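Local coordinates for protein beta-glucosidase (Saccharopolyspora erythraea D, PDB 5M6G) that probably hydrolyses terminal, non-reducing beta-D-glucosyl residues of its substrates, releasing beta-D-glucose, as a member of glycosyl hydrolase family 3, at residues Asp188-Gly191 and Arg192-Glu195; Ile366-Ala369 and Asn370-Leu374; Asp106-Asp109 and Ser110-Ala114. All blocks are in the same frame, centred on the assembly; numbering follows the deposited sequence.

Overall arrangement
Along the chain the order is contact 3 (106-114), contact 1 (188-195), contact 2 (366-374), all within the family 3 N-terminal domain range, of the TIM-barrel clan. Contacts 2 and 3 lie within helices 363-379 and 101-116, their centres about 23 Å apart. Contact 2 joins its helix to helices 47-57, 60-66 and 345-357. Contact 3 belongs to the helix linking parallel strands 87-90 and 125-128, and its Y108 lies beside a bound magnesium ion through D175. Contact 1 occupies the loop between strand 176-177 and helix 201-206 and alone reaches the bound sorbitol. Its centre is about 33 Å from that of contact 2 and about 35 Å from that of contact 3.

Contact 1 (Asp188-Gly191 and Arg192-Glu195); sequences DRWG and RTYE. With SOR (sorbitol), chain L.
R192 lays its aliphatic chain across the indole of W190 and sends its guanidinium on to the sorbitol. CB sits over one face of the six-membered ring, 3.5 Å from its centroid, in a CH-pi contact. Beyond it the chain bends at chi3 (72°), turning the guanidinium plane 61° from the indole. An arginine suits this place because its methylenes can cover an aromatic face while the charged end still bonds to a hydroxyl of the sorbitol: NH2 donates to O1 at 2.8 Å.

E195 fixes that charged end. Its OE2 takes both NE (2.8 Å) and NH2 (3.1 Å) of R192, a side-on salt bridge to a single oxygen. Both nitrogens approach from the same side of the carboxylate plane, while the oxygen lies close to the guanidinium plane. A water joins OE2 to the carbonyl oxygen of G191, and W448 NE1 is a further donor, so the guanidinium is unlikely to swing freely. NH1 has a long, weak ion pair with E505, itself a sorbitol-binding residue.

Behind this pair, the carbonyl oxygen of W190 accepts T193 N at 3.2 Å and T193 OG1 at 2.9 Å, both from the same face of its plane. The threonine hydroxyl can return to the carbonyl three residues back because OG1 stands beside its own backbone N (chi1 -64°). W190 NE1 is anchored by D244, and Y194 OH by Y503.

W190 to T193 form a type I beta turn, leading into the 3-10 segment 193-195; together they present R192 to the sorbitol pocket, where D129, K231, H232 and D310 also bond to the ligand.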
loop_
_atom_site.group_PDB
_atom_site.type_symbol
_atom_site.label_atom_id
_atom_site.label_comp_id
_atom_site.label_asym_id
_atom_site.label_seq_id
_atom_site.Cartn_x
_atom_site.Cartn_y
_atom_site.Cartn_z
ATOM N N ASP A 188 -14.234 -9.545 -0.855
ATOM C CA ASP A 188 -13.046 -10.117 -0.227
ATOM C C ASP A 188 -12.255 -11.028 -1.159
ATOM O O ASP A 188 -11.109 -11.353 -0.854
ATOM C CB ASP A 188 -13.450 -10.889 1.036
ATOM C CG ASP A 188 -13.865 -9.975 2.165
ATOM O OD1 ASP A 188 -13.662 -8.746 2.043
ATOM O OD2 ASP A 188 -14.378 -10.491 3.182
ATOM N N ARG A 189 -12.837 -11.460 -2.277
ATOM C CA ARG A 189 -12.077 -12.260 -3.229
ATOM C C ARG A 189 -10.920 -11.486 -3.844
ATOM O O ARG A 189 -10.000 -12.103 -4.394
ATOM C CB ARG A 189 -13.012 -12.758 -4.330
ATOM C CG ARG A 189 -13.928 -13.862 -3.846
ATOM C CD ARG A 189 -14.941 -14.227 -4.896
ATOM N NE ARG A 189 -16.002 -13.234 -4.966
ATOM C CZ ARG A 189 -17.140 -13.405 -5.638
ATOM N NH1 ARG A 189 -17.360 -14.536 -6.295
ATOM N NH2 ARG A 189 -18.051 -12.441 -5.660
ATOM N N TRP A 190 -10.964 -10.157 -3.775
ATOM C CA TRP A 190 -9.948 -9.304 -4.382
ATOM C C TRP A 190 -8.582 -9.516 -3.741
ATOM O O TRP A 190 -8.450 -9.514 -2.516
ATOM C CB TRP A 190 -10.364 -7.847 -4.234
ATOM C CG TRP A 190 -9.561 -6.877 -5.045
ATOM C CD1 TRP A 190 -8.938 -7.112 -6.245
ATOM C CD2 TRP A 190 -9.329 -5.497 -4.735
ATOM N NE1 TRP A 190 -8.332 -5.960 -6.696
ATOM C CE2 TRP A 190 -8.558 -4.953 -5.792
ATOM C CE3 TRP A 190 -9.700 -4.665 -3.669
ATOM C CZ2 TRP A 190 -8.147 -3.618 -5.809
ATOM C CZ3 TRP A 190 -9.282 -3.329 -3.689
ATOM C CH2 TRP A 190 -8.519 -2.824 -4.754
ATOM N N GLY A 191 -7.559 -9.667 -4.579
ATOM C CA GLY A 191 -6.206 -9.826 -4.090
ATOM C C GLY A 191 -5.617 -8.598 -3.422
ATOM O O GLY A 191 -4.525 -8.694 -2.854
ATOM N N ARG A 192 -6.296 -7.452 -3.479
ATOM C CA ARG A 192 -5.811 -6.251 -2.812
ATOM C C ARG A 192 -6.703 -5.837 -1.646
ATOM O O ARG A 192 -6.605 -4.702 -1.164
ATOM C CB ARG A 192 -5.669 -5.104 -3.819
ATOM C CG ARG A 192 -5.066 -5.547 -5.135
ATOM C CD ARG A 192 -4.591 -4.355 -5.968
ATOM N NE ARG A 192 -3.390 -3.741 -5.417
ATOM C CZ ARG A 192 -2.610 -2.898 -6.096
ATOM N NH1 ARG A 192 -2.919 -2.579 -7.349
ATOM N NH2 ARG A 192 -1.522 -2.380 -5.531
ATOM N N THR A 193 -7.573 -6.740 -1.181
ATOM C CA THR A 193 -8.408 -6.427 -0.028
ATOM C C THR A 193 -7.565 -5.937 1.148
ATOM O O THR A 193 -7.980 -5.036 1.885
ATOM C CB THR A 193 -9.229 -7.658 0.369
ATOM O OG1 THR A 193 -10.128 -7.988 -0.699
ATOM C CG2 THR A 193 -10.035 -7.398 1.646
ATOM N N TYR A 194 -6.368 -6.503 1.328
ATOM C CA TYR A 194 -5.552 -6.110 2.474
ATOM C C TYR A 194 -4.965 -4.721 2.314
ATOM O O TYR A 194 -4.537 -4.123 3.307
ATOM C CB TYR A 194 -4.425 -7.115 2.724
ATOM C CG TYR A 194 -3.283 -7.153 1.711
ATOM C CD1 TYR A 194 -2.219 -6.241 1.766
ATOM C CD2 TYR A 194 -3.242 -8.135 0.741
ATOM C CE1 TYR A 194 -1.167 -6.311 0.851
ATOM C CE2 TYR A 194 -2.208 -8.207 -0.170
ATOM C CZ TYR A 194 -1.172 -7.299 -0.108
ATOM O OH TYR A 194 -0.149 -7.401 -1.019
ATOM N N GLU A 195 -4.919 -4.195 1.092
ATOM C CA GLU A 195 -4.451 -2.830 0.909
ATOM C C GLU A 195 -5.534 -1.801 1.189
ATOM O O GLU A 195 -5.268 -0.601 1.100
ATOM C CB GLU A 195 -3.914 -2.659 -0.510
ATOM C CG GLU A 195 -2.828 -3.668 -0.834
ATOM C CD GLU A 195 -2.027 -3.275 -2.050
ATOM O OE1 GLU A 195 -1.410 -2.190 -2.023
ATOM O OE2 GLU A 195 -2.017 -4.056 -3.025
HETATM C C1 SOR L . -0.126 0.065 -7.698
HETATM C C2 SOR L . 1.389 0.106 -7.608
HETATM C C3 SOR L . 1.976 -0.515 -8.872
HETATM C C4 SOR L . 3.458 -0.828 -8.694
HETATM C C5 SOR L . 3.960 -1.915 -9.650
HETATM C C6 SOR L . 5.319 -2.395 -9.151
HETATM O O1 SOR L . -0.701 0.104 -6.415
HETATM O O2 SOR L . 1.824 1.447 -7.472
HETATM O O3 SOR L . 1.805 0.394 -9.929
HETATM O O4 SOR L . 4.220 0.349 -8.876
HETATM O O5 SOR L . 3.053 -3.007 -9.740
HETATM O O6 SOR L . 5.648 -3.640 -9.731
HETATM O O HOH W 1 -6.558 -9.612 -0.023
HETATM O O HOH W 2 -2.322 -6.758 -3.337
#

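Contact 2 (Ile366-Ala369 and Asn370-Leu374); sequences IDDA and NRRIL
The chi1 of D368 (169°) sets CG opposite the backbone N and beside the carbonyl carbon, which turns OD1 toward R372, whose chain runs extended from CG to NE. OD1 and NE meet at 2.9 Å in a salt bridge with a nearly straight N-H...O line. NE comes on the syn side of OD1, about 27° out of the carboxylate plane. The oxygen lies at the edge of the guanidinium, near its plane, although the two planes are turned 71° apart. A water accepts from R372 NH2 and donates to OD1, closing a second link. D368 OD2 has R365 and K298 as partners, and R372 NH1 reaches the carbonyls of F303 and G305.

On another side of the helix N370 folds its amide back. ND2 donates to the carbonyl oxygen of I366 at 3.0 Å, beside the usual backbone bond from N370 N to that same oxygen, and the two donors come from opposite faces of the carbonyl plane. A short amide side chain can reach this far back, and ND2 also bonds to K63 O on helix 60-66. The buried I366 side chain packs against L352 and V356 of helix 345-357.

These are i to i+4 pairings within one alpha-helix, 363-379 of the N-terminal domain.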
loop_
_atom_site.group_PDB
_atom_site.type_symbol
_atom_site.label_atom_id
_atom_site.label_comp_id
_atom_site.label_asym_id
_atom_site.label_seq_id
_atom_site.Cartn_x
_atom_site.Cartn_y
_atom_site.Cartn_z
ATOM N N ILE A 366 -0.514 19.069 -22.901
ATOM C CA ILE A 366 0.880 18.873 -22.503
ATOM C C ILE A 366 1.293 19.919 -21.476
ATOM O O ILE A 366 2.033 19.625 -20.525
ATOM C CB ILE A 366 1.799 18.914 -23.741
ATOM C CG1 ILE A 366 1.381 17.868 -24.778
ATOM C CG2 ILE A 366 3.277 18.759 -23.331
ATOM C CD1 ILE A 366 1.326 16.435 -24.255
ATOM N N ASP A 367 0.847 21.166 -21.663
ATOM C CA ASP A 367 1.216 22.224 -20.727
ATOM C C ASP A 367 0.556 22.011 -19.374
ATOM O O ASP A 367 1.169 22.259 -18.328
ATOM C CB ASP A 367 0.833 23.597 -21.287
ATOM C CG ASP A 367 1.778 24.081 -22.377
ATOM O OD1 ASP A 367 2.850 23.474 -22.568
ATOM O OD2 ASP A 367 1.440 25.090 -23.040
ATOM N N ASP A 368 -0.703 21.569 -19.370
ATOM C CA ASP A 368 -1.360 21.266 -18.105
ATOM C C ASP A 368 -0.607 20.172 -17.353
ATOM O O ASP A 368 -0.357 20.291 -16.147
ATOM C CB ASP A 368 -2.814 20.859 -18.357
ATOM C CG ASP A 368 -3.478 20.286 -17.131
ATOM O OD1 ASP A 368 -3.673 21.041 -16.160
ATOM O OD2 ASP A 368 -3.813 19.083 -17.140
ATOM N N ALA A 369 -0.225 19.098 -18.051
ATOM C CA ALA A 369 0.501 18.020 -17.385
ATOM C C ALA A 369 1.826 18.523 -16.837
ATOM O O ALA A 369 2.215 18.187 -15.710
ATOM C CB ALA A 369 0.726 16.856 -18.352
ATOM N N ASN A 370 2.527 19.358 -17.609
ATOM C CA ASN A 370 3.820 19.844 -17.140
ATOM C C ASN A 370 3.666 20.808 -15.982
ATOM O O ASN A 370 4.458 20.778 -15.042
ATOM C CB ASN A 370 4.579 20.503 -18.274
ATOM C CG ASN A 370 5.440 19.528 -18.993
ATOM O OD1 ASN A 370 6.659 19.526 -18.823
ATOM N ND2 ASN A 370 4.810 18.638 -19.757
ATOM N N ARG A 371 2.672 21.690 -16.037
ATOM C CA ARG A 371 2.458 22.591 -14.908
ATOM C C ARG A 371 2.214 21.804 -13.624
ATOM O O ARG A 371 2.747 22.145 -12.557
ATOM C CB ARG A 371 1.284 23.511 -15.214
ATOM C CG ARG A 371 1.054 24.607 -14.208
ATOM C CD ARG A 371 0.146 25.656 -14.831
ATOM N NE ARG A 371 0.614 26.017 -16.166
ATOM C CZ ARG A 371 -0.058 25.816 -17.301
ATOM N NH1 ARG A 371 -1.265 25.254 -17.303
ATOM N NH2 ARG A 371 0.484 26.197 -18.450
ATOM N N ARG A 372 1.433 20.729 -13.714
ATOM C CA ARG A 372 1.149 19.923 -12.529
ATOM C C ARG A 372 2.396 19.184 -12.038
ATOM O O ARG A 372 2.676 19.172 -10.833
ATOM C CB ARG A 372 0.001 18.968 -12.834
ATOM C CG ARG A 372 -1.322 19.702 -13.037
ATOM C CD ARG A 372 -2.391 18.804 -13.604
ATOM N NE ARG A 372 -3.666 19.506 -13.716
ATOM C CZ ARG A 372 -4.607 19.494 -12.778
ATOM N NH1 ARG A 372 -4.415 18.801 -11.657
ATOM N NH2 ARG A 372 -5.742 20.165 -12.971
ATOM N N ILE A 373 3.172 18.589 -12.947
ATOM C CA ILE A 373 4.378 17.864 -12.534
ATOM C C ILE A 373 5.411 18.827 -11.961
ATOM O O ILE A 373 5.950 18.610 -10.868
ATOM C CB ILE A 373 4.970 17.068 -13.713
ATOM C CG1 ILE A 373 4.037 15.952 -14.178
ATOM C CG2 ILE A 373 6.353 16.517 -13.351
ATOM C CD1 ILE A 373 4.269 15.557 -15.641
ATOM N N LEU A 374 5.709 19.907 -12.694
ATOM C CA LEU A 374 6.773 20.807 -12.256
ATOM C C LEU A 374 6.409 21.498 -10.950
ATOM O O LEU A 374 7.280 21.728 -10.106
ATOM C CB LEU A 374 7.074 21.844 -13.340
ATOM C CG LEU A 374 7.646 21.269 -14.631
ATOM C CD1 LEU A 374 7.700 22.362 -15.704
ATOM C CD2 LEU A 374 9.028 20.657 -14.368
HETATM O O HOH W 3 -6.510 21.293 -15.472
#

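Contact 3 (Asp106-Asp109 and Ser110-Ala114); sequences DMYD and SYQRA
The Y111 ring takes M107 at its edge: CG of the methionine lies in the ring plane, 4.0 Å from CE2 of Y111, and the two side chains run side by side in the same direction. At the edge of the Y108 ring, in its plane, lies D109 OD1. A third flat group, the R113 guanidinium, folds back along the helix. One of its faces lies over the carbonyl oxygen of D109, 3.8 Å from the plane, and over CA of S110, both offset toward the rim; at its edge, a water accepts from NH2 and donates to the carbonyl oxygen of D106. The bend at chi3 (-69°) produces the fold-back, which the length of an arginine allows on an exposed side of the helix.

The ring of Y108 and the amide of Q112 stand at 79° to one another. Q112 NE2 reaches Y108 OH at 3.1 Å, a weak bond with an angle of 128°. NE2 also donates to P386 O, while OE1 receives L124 N. Y108 OH bonds to D175, a ligand of a bound magnesium ion; a tyrosine suits this position, the ring carrying its hydroxyl far enough out to meet D175.

Helix 101-116 connects strands 87-90 and 125-128 in a beta-alpha-beta unit, and Y111 packs against V88 of the first strand and V80 of helix 77-82. Its hydroxyl ends on A75 O. With an alanine here, A75 O is likely to lose this donor and a gap to open beside M107 and V88. D109 OD1 accepts from A388 N, whereas D109 OD2 and D106 OD1 meet R390 in salt bridges.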
loop_
_atom_site.group_PDB
_atom_site.type_symbol
_atom_site.label_atom_id
_atom_site.label_comp_id
_atom_site.label_asym_id
_atom_site.label_seq_id
_atom_site.Cartn_x
_atom_site.Cartn_y
_atom_site.Cartn_z
ATOM N N ASP A 106 22.385 5.930 -2.513
ATOM C CA ASP A 106 23.380 6.050 -3.575
ATOM C C ASP A 106 22.727 5.961 -4.949
ATOM O O ASP A 106 23.037 6.750 -5.850
ATOM C CB ASP A 106 24.444 4.964 -3.429
ATOM C CG ASP A 106 25.322 5.171 -2.227
ATOM O OD1 ASP A 106 25.292 6.279 -1.642
ATOM O OD2 ASP A 106 26.048 4.217 -1.866
ATOM N N MET A 107 21.832 4.988 -5.131
ATOM C CA MET A 107 21.158 4.836 -6.414
ATOM C C MET A 107 20.378 6.096 -6.767
ATOM O O MET A 107 20.471 6.604 -7.891
ATOM C CB MET A 107 20.222 3.629 -6.373
ATOM C CG MET A 107 19.471 3.381 -7.691
ATOM S SD MET A 107 18.287 2.040 -7.483
ATOM C CE MET A 107 17.050 2.832 -6.462
ATOM N N TYR A 108 19.609 6.612 -5.806
ATOM C CA TYR A 108 18.842 7.833 -6.027
ATOM C C TYR A 108 19.749 8.990 -6.441
ATOM O O TYR A 108 19.490 9.668 -7.439
ATOM C CB TYR A 108 18.055 8.190 -4.767
ATOM C CG TYR A 108 17.286 9.476 -4.928
ATOM C CD1 TYR A 108 15.980 9.470 -5.411
ATOM C CD2 TYR A 108 17.882 10.703 -4.647
ATOM C CE1 TYR A 108 15.280 10.661 -5.582
ATOM C CE2 TYR A 108 17.205 11.880 -4.824
ATOM C CZ TYR A 108 15.904 11.858 -5.286
ATOM O OH TYR A 108 15.233 13.041 -5.451
ATOM N N ASP A 109 20.819 9.238 -5.671
ATOM C CA ASP A 109 21.718 10.345 -5.982
ATOM C C ASP A 109 22.365 10.180 -7.346
ATOM O O ASP A 109 22.656 11.176 -8.023
ATOM C CB ASP A 109 22.803 10.466 -4.911
ATOM C CG ASP A 109 22.280 11.034 -3.618
ATOM O OD1 ASP A 109 21.119 11.488 -3.597
ATOM O OD2 ASP A 109 23.034 11.041 -2.626
ATOM N N SER A 110 22.616 8.939 -7.758
ATOM C CA SER A 110 23.203 8.703 -9.072
ATOM C C SER A 110 22.253 9.159 -10.178
ATOM O O SER A 110 22.660 9.845 -11.126
ATOM C CB SER A 110 23.548 7.223 -9.214
ATOM O OG SER A 110 24.032 6.932 -10.505
ATOM N N TYR A 111 20.973 8.795 -10.070
ATOM C CA TYR A 111 20.000 9.279 -11.050
ATOM C C TYR A 111 19.906 10.798 -11.019
ATOM O O TYR A 111 19.876 11.453 -12.070
ATOM C CB TYR A 111 18.635 8.651 -10.783
ATOM C CG TYR A 111 18.456 7.287 -11.405
ATOM C CD1 TYR A 111 18.145 7.162 -12.748
ATOM C CD2 TYR A 111 18.589 6.117 -10.640
ATOM C CE1 TYR A 111 17.970 5.929 -13.337
ATOM C CE2 TYR A 111 18.413 4.868 -11.226
ATOM C CZ TYR A 111 18.107 4.784 -12.577
ATOM O OH TYR A 111 17.915 3.567 -13.194
ATOM N N GLN A 112 19.902 11.376 -9.822
ATOM C CA GLN A 112 19.730 12.817 -9.698
ATOM C C GLN A 112 20.910 13.575 -10.296
ATOM O O GLN A 112 20.714 14.581 -10.991
ATOM C CB GLN A 112 19.531 13.180 -8.230
ATOM C CG GLN A 112 18.965 14.553 -8.002
ATOM C CD GLN A 112 17.590 14.711 -8.624
ATOM O OE1 GLN A 112 17.481 15.014 -9.804
ATOM N NE2 GLN A 112 16.539 14.499 -7.834
ATOM N N ARG A 113 22.142 13.102 -10.063
ATOM C CA ARG A 113 23.303 13.777 -10.651
ATOM C C ARG A 113 23.174 13.892 -12.167
ATOM O O ARG A 113 23.489 14.942 -12.752
ATOM C CB ARG A 113 24.596 13.033 -10.292
ATOM C CG ARG A 113 25.075 13.226 -8.861
ATOM C CD ARG A 113 26.533 12.785 -8.722
ATOM N NE ARG A 113 26.646 11.343 -8.864
ATOM C CZ ARG A 113 26.486 10.486 -7.860
ATOM N NH1 ARG A 113 26.231 10.928 -6.633
ATOM N NH2 ARG A 113 26.590 9.182 -8.081
ATOM N N ALA A 114 22.717 12.822 -12.822
ATOM C CA ALA A 114 22.564 12.851 -14.272
ATOM C C ALA A 114 21.458 13.807 -14.695
ATOM O O ALA A 114 21.640 14.602 -15.630
ATOM C CB ALA A 114 22.299 11.445 -14.799
HETATM O O HOH W 4 25.589 7.832 -5.575
#